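Local coordinates for protein aldo-keto Reductase, OXIDOREDUCTASE (Salmonella typhimurium, PDB 5T79) that binds NADPH and probably acts as an aldo-keto reductase that can reduce 3-hydroxybutanal to 1,3-butanediol, at residues Ser168-Pro171 with Ala172-Arg176; Leu208-Leu211 with Gln212-Gly215. All coordinates share one frame; numbering follows the deposited sequence. Where two conformers were deposited one is given.

Interaction 1. Residues Ser168-Pro171 with Ala172-Arg176. With NDP (NADPH dihydro-nicotinamide-adenine-dinucleotide phosphate), chain E.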
ATOM      1  N   SER A 168      -7.103   7.154   1.951  1.00 10.94           N
ATOM      2  CA  SER A 168      -6.541   6.725   0.672  1.00 11.06           C
ATOM      3  C   SER A 168      -7.260   7.428  -0.460  1.00 14.44           C
ATOM      4  O   SER A 168      -8.474   7.689  -0.352  1.00 12.83           O
ATOM      5  CB  SER A 168      -6.677   5.202   0.528  1.00 13.32           C
ATOM      6  OG  SER A 168      -6.107   4.741  -0.691  1.00 14.46           O
ATOM      7  N   ASN A 169      -6.520   7.759  -1.545  1.00 11.66           N
ATOM      8  CA  ASN A 169      -7.074   8.413  -2.742  1.00 12.52           C
ATOM      9  C   ASN A 169      -7.707   9.784  -2.472  1.00 18.33           C
ATOM     10  O   ASN A 169      -8.515  10.254  -3.278  1.00 18.60           O
ATOM     11  CB  ASN A 169      -8.114   7.496  -3.418  1.00 13.15           C
ATOM     12  CG  ASN A 169      -7.523   6.176  -3.837  1.00 24.22           C
ATOM     13  OD1 ASN A 169      -6.537   6.127  -4.571  1.00 18.54           O
ATOM     14  ND2 ASN A 169      -8.061   5.086  -3.330  1.00 17.48           N
ATOM     15  N   TYR A 170      -7.314  10.448  -1.376  1.00 13.89           N
ATOM     16  CA  TYR A 170      -7.843  11.771  -1.077  1.00 13.74           C
ATOM     17  C   TYR A 170      -7.016  12.850  -1.787  1.00 18.74           C
ATOM     18  O   TYR A 170      -5.805  12.909  -1.565  1.00 18.29           O
ATOM     19  CB  TYR A 170      -7.809  12.022   0.448  1.00 14.52           C
ATOM     20  CG  TYR A 170      -9.064  11.637   1.204  1.00 14.92           C
ATOM     21  CD1 TYR A 170      -9.568  10.335   1.152  1.00 14.17           C
ATOM     22  CD2 TYR A 170      -9.685  12.542   2.057  1.00 17.52           C
ATOM     23  CE1 TYR A 170     -10.701   9.968   1.883  1.00 13.87           C
ATOM     24  CE2 TYR A 170     -10.818  12.187   2.792  1.00 17.92           C
ATOM     25  CZ  TYR A 170     -11.320  10.902   2.703  1.00 20.08           C
ATOM     26  OH  TYR A 170     -12.450  10.613   3.427  1.00 16.64           O
ATOM     27  N   PRO A 171      -7.627  13.746  -2.593  1.00 17.27           N
ATOM     28  CA  PRO A 171      -6.848  14.856  -3.187  1.00 17.19           C
ATOM     29  C   PRO A 171      -6.319  15.750  -2.069  1.00 19.95           C
ATOM     30  O   PRO A 171      -6.847  15.677  -0.954  1.00 18.06           O
ATOM     31  CB  PRO A 171      -7.876  15.596  -4.063  1.00 20.23           C
ATOM     32  CG  PRO A 171      -9.024  14.647  -4.214  1.00 25.05           C
ATOM     33  CD  PRO A 171      -9.056  13.848  -2.949  1.00 19.16           C
ATOM     34  N   ALA A 172      -5.309  16.591  -2.349  1.00 16.57           N
ATOM     35  CA  ALA A 172      -4.678  17.436  -1.323  1.00 17.84           C
ATOM     36  C   ALA A 172      -5.658  18.306  -0.484  1.00 22.13           C
ATOM     37  O   ALA A 172      -5.464  18.400   0.729  1.00 21.14           O
ATOM     38  CB  ALA A 172      -3.630  18.337  -1.954  1.00 19.10           C
ATOM     39  N   ASP A 173      -6.664  18.928  -1.131  0.59 20.45           N
ATOM     40  CA  ASP A 173      -7.642  19.802  -0.482  0.59 21.42           C
ATOM     41  C   ASP A 173      -8.495  19.018   0.534  0.59 23.56           C
ATOM     42  O   ASP A 173      -8.671  19.468   1.673  0.59 22.34           O
ATOM     43  CB  ASP A 173      -8.520  20.547  -1.526  0.59 24.56           C
ATOM     44  CG  ASP A 173      -9.557  19.761  -2.336  0.59 36.56           C
ATOM     45  OD1 ASP A 173      -9.349  18.535  -2.570  0.59 32.92           O
ATOM     46  OD2 ASP A 173     -10.556  20.382  -2.780  0.59 45.71           O
ATOM     47  N   LEU A 174      -8.963  17.829   0.146  1.00 19.06           N
ATOM     48  CA  LEU A 174      -9.779  16.985   1.034  1.00 19.12           C
ATOM     49  C   LEU A 174      -8.901  16.335   2.100  1.00 19.45           C
ATOM     50  O   LEU A 174      -9.334  16.208   3.247  1.00 17.31           O
ATOM     51  CB  LEU A 174     -10.546  15.939   0.250  1.00 19.86           C
ATOM     52  CG  LEU A 174     -11.741  15.346   1.010  1.00 26.62           C
ATOM     53  CD1 LEU A 174     -12.885  16.365   1.128  1.00 27.66           C
ATOM     54  CD2 LEU A 174     -12.237  14.101   0.312  1.00 30.58           C
ATOM     55  N   ALA A 175      -7.654  15.945   1.734  1.00 15.83           N
ATOM     56  CA  ALA A 175      -6.715  15.360   2.700  1.00 14.70           C
ATOM     57  C   ALA A 175      -6.449  16.370   3.839  1.00 18.01           C
ATOM     58  O   ALA A 175      -6.470  15.972   5.004  1.00 15.67           O
ATOM     59  CB  ALA A 175      -5.415  14.955   2.008  1.00 15.54           C
ATOM     60  N   ARG A 176      -6.251  17.680   3.501  0.67 14.57           N
ATOM     61  CA  ARG A 176      -6.043  18.714   4.516  0.67 15.04           C
ATOM     62  C   ARG A 176      -7.225  18.741   5.504  0.67 19.66           C
ATOM     63  O   ARG A 176      -7.013  18.702   6.717  0.67 18.59           O
ATOM     64  CB  ARG A 176      -5.861  20.104   3.868  0.67 13.49           C
ATOM     65  CG  ARG A 176      -5.522  21.192   4.881  0.67 18.04           C
ATOM     66  CD  ARG A 176      -5.408  22.583   4.264  0.67 18.74           C
ATOM     67  NE  ARG A 176      -4.339  22.687   3.258  0.67 21.53           N
ATOM     68  CZ  ARG A 176      -3.057  22.920   3.529  0.67 35.71           C
ATOM     69  NH1 ARG A 176      -2.648  23.052   4.786  0.67 26.11           N
ATOM     70  NH2 ARG A 176      -2.170  22.991   2.547  0.67 27.85           N
TER
HETATM   71  PA  NDP E 404       2.399  -3.042  -8.541  0.57 25.60           P
HETATM   72  O1A NDP E 404       3.612  -3.233  -7.681  0.57 23.10           O
HETATM   73  O2A NDP E 404       2.086  -1.825  -9.288  0.57  3.00           O
HETATM   74  O5B NDP E 404       2.267  -4.215  -9.635  0.57 30.54           O
HETATM   75  C5B NDP E 404       2.120  -5.535  -9.075  0.57 33.61           C
HETATM   76  C4B NDP E 404       1.991  -6.573 -10.156  0.57 36.76           C
HETATM   77  O4B NDP E 404       3.011  -6.356 -11.156  0.57 36.96           O
HETATM   78  C3B NDP E 404       2.172  -8.004  -9.652  0.57 37.02           C
HETATM   79  O3B NDP E 404       0.909  -8.582  -9.333  0.57 36.15           O
HETATM   80  C2B NDP E 404       2.881  -8.699 -10.808  0.57 37.50           C
HETATM   81  O2B NDP E 404       1.934  -9.211 -11.770  0.57 39.95           O
HETATM   82  C1B NDP E 404       3.684  -7.565 -11.449  0.57 37.87           C
HETATM   83  N9A NDP E 404       5.061  -7.449 -10.978  0.57 36.26           N
HETATM   84  C8A NDP E 404       5.498  -6.985  -9.765  0.57 35.68           C
HETATM   85  N7A NDP E 404       6.803  -6.990  -9.629  0.57 35.76           N
HETATM   86  C5A NDP E 404       7.256  -7.502 -10.836  0.57 35.69           C
HETATM   87  C6A NDP E 404       8.546  -7.824 -11.307  0.57 35.32           C
HETATM   88  N6A NDP E 404       9.673  -7.540 -10.647  0.57 34.12           N
HETATM   89  N1A NDP E 404       8.640  -8.403 -12.526  0.57 34.99           N
HETATM   90  C2A NDP E 404       7.524  -8.593 -13.239  0.57 36.80           C
HETATM   91  N3A NDP E 404       6.261  -8.309 -12.910  0.57 38.18           N
HETATM   92  C4A NDP E 404       6.193  -7.782 -11.679  0.57 37.05           C
HETATM   93  O3  NDP E 404       1.304  -3.232  -7.409  0.57 26.24           O
HETATM   94  PN  NDP E 404      -0.279  -3.105  -7.596  0.57 27.93           P
HETATM   95  O1N NDP E 404      -0.637  -4.543  -7.681  0.57 32.48           O
HETATM   96  O2N NDP E 404      -0.683  -2.154  -8.714  0.57 32.86           O
HETATM   97  O5D NDP E 404      -0.940  -2.385  -6.298  0.57 32.03           O
HETATM   98  C5D NDP E 404      -0.090  -2.268  -5.124  0.57 28.76           C
HETATM   99  C4D NDP E 404      -0.890  -2.467  -3.857  0.57 27.17           C
HETATM  100  O4D NDP E 404      -1.587  -1.246  -3.549  0.57 30.19           O
HETATM  101  C3D NDP E 404      -1.964  -3.539  -3.886  0.57 24.81           C
HETATM  102  O3D NDP E 404      -1.399  -4.822  -3.665  0.57 29.20           O
HETATM  103  C2D NDP E 404      -2.956  -3.050  -2.821  0.57 22.73           C
HETATM  104  O2D NDP E 404      -2.747  -3.475  -1.475  0.57  8.02           O
HETATM  105  C1D NDP E 404      -2.835  -1.529  -2.949  0.57 29.37           C
HETATM  106  N1N NDP E 404      -3.864  -0.925  -3.820  0.57 30.84           N
HETATM  107  C2N NDP E 404      -4.691   0.033  -3.234  0.57 32.00           C
HETATM  108  C3N NDP E 404      -5.664   0.663  -3.914  0.57 30.12           C
HETATM  109  C7N NDP E 404      -6.314   1.875  -3.302  0.57 24.57           C
HETATM  110  O7N NDP E 404      -7.247   2.369  -3.954  0.57 23.96           O
HETATM  111  N7N NDP E 404      -5.940   2.353  -2.114  0.57 15.11           N
HETATM  112  C4N NDP E 404      -6.050   0.176  -5.285  0.57 33.01           C
HETATM  113  C5N NDP E 404      -4.969  -0.640  -5.911  0.57 32.96           C
HETATM  114  C6N NDP E 404      -3.980  -1.167  -5.218  0.57 30.65           C
HETATM  115  P2B NDP E 404       1.911 -10.665 -12.494  0.57 40.57           P
HETATM  116  O1X NDP E 404       0.736 -11.526 -12.211  0.57 40.60           O
HETATM  117  O2X NDP E 404       2.016 -10.255 -13.956  0.57 42.73           O
HETATM  118  O3X NDP E 404       3.242 -11.302 -12.108  0.57 41.55           O
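Ala175 N bonds to Pro171 O at 2.8 Å, which closes the first turn of helix 172-185 with Pro171 as the N-cap residue. The bond is fairly straight, with an N-H...O angle of 162°. The next bond along the helix runs from Arg176 N to Ala172 O.

The Tyr170 ring lies against this turn. Leu174 reaches the CD2-CE2 side of the ring obliquely, and its CD2 comes to 3.4 Å from Tyr170 CE2. Ala175 N sits at the ring edge, close to the ring plane. With chi1 at -161° the isobutyl group of Leu174 swings beside its own carbonyl carbon and over to the tyrosine. The proline ring lies alongside Leu174, pointing the same way, with Pro171 CD 4.1 Å from Leu174 CB.

The segment leaves the C-terminal end of strand 162-168 in the TIM barrel, where aldo-keto reductases bind the nicotinamide. Here two side chains grip the carboxamide of NADPH. Its N7N donates to Ser168 OG at 2.8 Å. Asn169 ND2 donates to its O7N at 2.9 Å, with an N-H...O angle of 169°. Donor and acceptor are thus matched at both ends of the amide, which should fix its rotation. Ser168 OG is also bonded to Gln193 O, and Asn169 ND2 to His138 O. Tyr170 OH is hydrogen-bonded to His137 ND1.

Interaction 2. Residues Leu208-Leu211 with Gln212-Gly215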
ATOM      1  N   LEU A 208       2.341  15.676  -1.324  1.00 17.69           N
ATOM      2  CA  LEU A 208       3.532  15.267  -0.543  1.00 17.11           C
ATOM      3  C   LEU A 208       4.013  16.396   0.375  1.00 20.46           C
ATOM      4  O   LEU A 208       4.369  16.126   1.526  1.00 20.48           O
ATOM      5  CB  LEU A 208       4.672  14.759  -1.440  1.00 17.08           C
ATOM      6  CG  LEU A 208       4.396  13.463  -2.251  1.00 19.51           C
ATOM      7  CD1 LEU A 208       5.657  12.983  -2.942  1.00 19.45           C
ATOM      8  CD2 LEU A 208       3.813  12.323  -1.369  1.00 20.32           C
ATOM      9  N   ALA A 209       3.941  17.650  -0.099  1.00 17.88           N
ATOM     10  CA  ALA A 209       4.316  18.836   0.689  1.00 18.62           C
ATOM     11  C   ALA A 209       3.360  18.991   1.864  1.00 21.33           C
ATOM     12  O   ALA A 209       3.800  19.220   2.994  1.00 22.15           O
ATOM     13  CB  ALA A 209       4.296  20.088  -0.191  1.00 21.04           C
ATOM     14  N   LEU A 210       2.047  18.801   1.621  1.00 18.42           N
ATOM     15  CA  LEU A 210       1.050  18.880   2.688  1.00 17.01           C
ATOM     16  C   LEU A 210       1.293  17.794   3.768  1.00 19.10           C
ATOM     17  O   LEU A 210       1.217  18.086   4.960  1.00 17.64           O
ATOM     18  CB  LEU A 210      -0.369  18.712   2.102  1.00 16.80           C
ATOM     19  CG  LEU A 210      -1.510  18.400   3.113  1.00 19.83           C
ATOM     20  CD1 LEU A 210      -1.889  19.642   3.917  1.00 21.22           C
ATOM     21  CD2 LEU A 210      -2.733  17.844   2.399  1.00 18.48           C
ATOM     22  N   LEU A 211       1.544  16.546   3.350  1.00 15.89           N
ATOM     23  CA  LEU A 211       1.732  15.466   4.328  1.00 14.51           C
ATOM     24  C   LEU A 211       2.991  15.709   5.177  1.00 18.70           C
ATOM     25  O   LEU A 211       2.955  15.523   6.401  1.00 17.35           O
ATOM     26  CB  LEU A 211       1.772  14.100   3.627  1.00 13.48           C
ATOM     27  CG  LEU A 211       0.528  13.725   2.810  1.00 15.47           C
ATOM     28  CD1 LEU A 211       0.727  12.374   2.093  1.00 14.56           C
ATOM     29  CD2 LEU A 211      -0.742  13.704   3.666  1.00 16.44           C
ATOM     30  N   GLN A 212       4.048  16.195   4.554  1.00 16.92           N
ATOM     31  CA  GLN A 212       5.268  16.501   5.272  1.00 17.41           C
ATOM     32  C   GLN A 212       4.985  17.591   6.305  1.00 22.96           C
ATOM     33  O   GLN A 212       5.426  17.523   7.427  1.00 22.42           O
ATOM     34  CB  GLN A 212       6.324  16.984   4.288  1.00 19.57           C
ATOM     35  CG  GLN A 212       7.484  17.710   4.931  1.00 34.27           C
ATOM     36  CD  GLN A 212       8.424  16.774   5.630  1.00 55.51           C
ATOM     37  OE1 GLN A 212       8.528  15.613   5.265  1.00 53.19           O
ATOM     38  NE2 GLN A 212       9.130  17.277   6.634  1.00 47.30           N
ATOM     39  N   GLU A 213       4.218  18.856   5.918  1.00 22.22           N
ATOM     40  CA  GLU A 213       3.703  19.853   6.831  1.00 23.21           C
ATOM     41  C   GLU A 213       3.074  19.229   8.081  1.00 24.01           C
ATOM     42  O   GLU A 213       3.281  19.701   9.184  1.00 21.38           O
ATOM     43  CB  GLU A 213       2.650  20.664   6.094  1.00 25.65           C
ATOM     44  CG  GLU A 213       2.055  21.803   6.888  1.00 40.19           C
ATOM     45  CD  GLU A 213       1.048  22.607   6.091  1.00 61.92           C
ATOM     46  OE1 GLU A 213       0.762  22.273   4.919  1.00 31.40           O
ATOM     47  OE2 GLU A 213       0.543  23.585   6.670  1.00 63.10           O
ATOM     48  N   LYS A 214       2.057  18.355   7.699  1.00 19.62           N
ATOM     49  CA  LYS A 214       1.146  17.865   8.734  1.00 19.03           C
ATOM     50  C   LYS A 214       1.663  16.699   9.585  1.00 21.69           C
ATOM     51  O   LYS A 214       1.021  16.296  10.545  1.00 19.84           O
ATOM     52  CB  LYS A 214      -0.203  17.492   8.118  1.00 18.94           C
ATOM     53  CG  LYS A 214      -0.965  18.645   7.500  1.00 25.91           C
ATOM     54  CD  LYS A 214      -1.478  19.622   8.545  1.00 28.34           C
ATOM     55  CE  LYS A 214      -2.423  20.642   7.928  1.00 32.11           C
ATOM     56  NZ  LYS A 214      -3.013  21.564   8.932  1.00 25.23           N
ATOM     57  N   GLY A 215       2.819  16.172   9.214  1.00 17.71           N
ATOM     58  CA  GLY A 215       3.424  15.039   9.896  1.00 17.03           C
ATOM     59  C   GLY A 215       2.696  13.742   9.643  1.00 17.84           C
ATOM     60  O   GLY A 215       2.615  12.890  10.533  1.00 15.63           O
TER
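Leu210 crosses Lys214 at an angle, one helical turn apart, and its CD1 rests 3.8 Å from Lys214 CG. The same methyl also lies 3.9 Å from Glu213 OE1, so one leucine branch meets both the lysine chain and the carboxylate end. A chi1 of 165° turns the Leu210 branches away from the backbone N and brings CD1 towards the following turn, although the side chain starts out pointing away from it.

Glu213 crosses Leu210 obliquely, and its OE1 is the atom that comes up to the methyl. Lys214 bends at chi2 (-69°). Its CG passes close to Leu210 O, at 3.4 Å, before the chain leads off to Asp180, with which NZ forms a salt bridge.

These residues form the last turns of helix 207-214, the helix of a beta-alpha-beta unit between strands 191-193 and 217-220 of the barrel. Its backbone bonds are regular up to Lys214. Glu213 N reaches Ala209 O at 3.0 Å, and Lys214 N reaches Leu210 O at 2.9 Å. The pattern then weakens: Gly215 N meets Leu211 O at 2.9 Å but with an N-H...O angle of only 116°. Gly215 has positive phi, which suits glycine, and the chain leaves the helix here.

Gln212 CB packs over the backbone, 3.5 Å from Leu208 O. Leu208 and Leu211 are buried. Leu208 touches Val203 and Val291, while Leu211 packs on Val216 and on Ile179 of the neighbouring helix.

How the interactions relate
Interactions 1 and 2 belong to neighbouring helices of the barrel, 172-185 and 207-214, and their centres are about 11 Å apart. They touch directly. Leu210 is the main joint: its CD2 lies 3.2 Å from Ala172 O and 4.0 Å from Ala175 CB. In one of the two conformers of Arg176, its NH1 lies 3.5 Å from Glu213 OE1, a long, weak ion pair that is doubtful because the side chain also touches a crystal neighbour. Only interaction 1 reaches the cofactor, through Ser168 and Asn169. In interaction 2 the side chain of Leu211 stays about 13 Å from NADPH and about 10 Å from the side chain of Ser168.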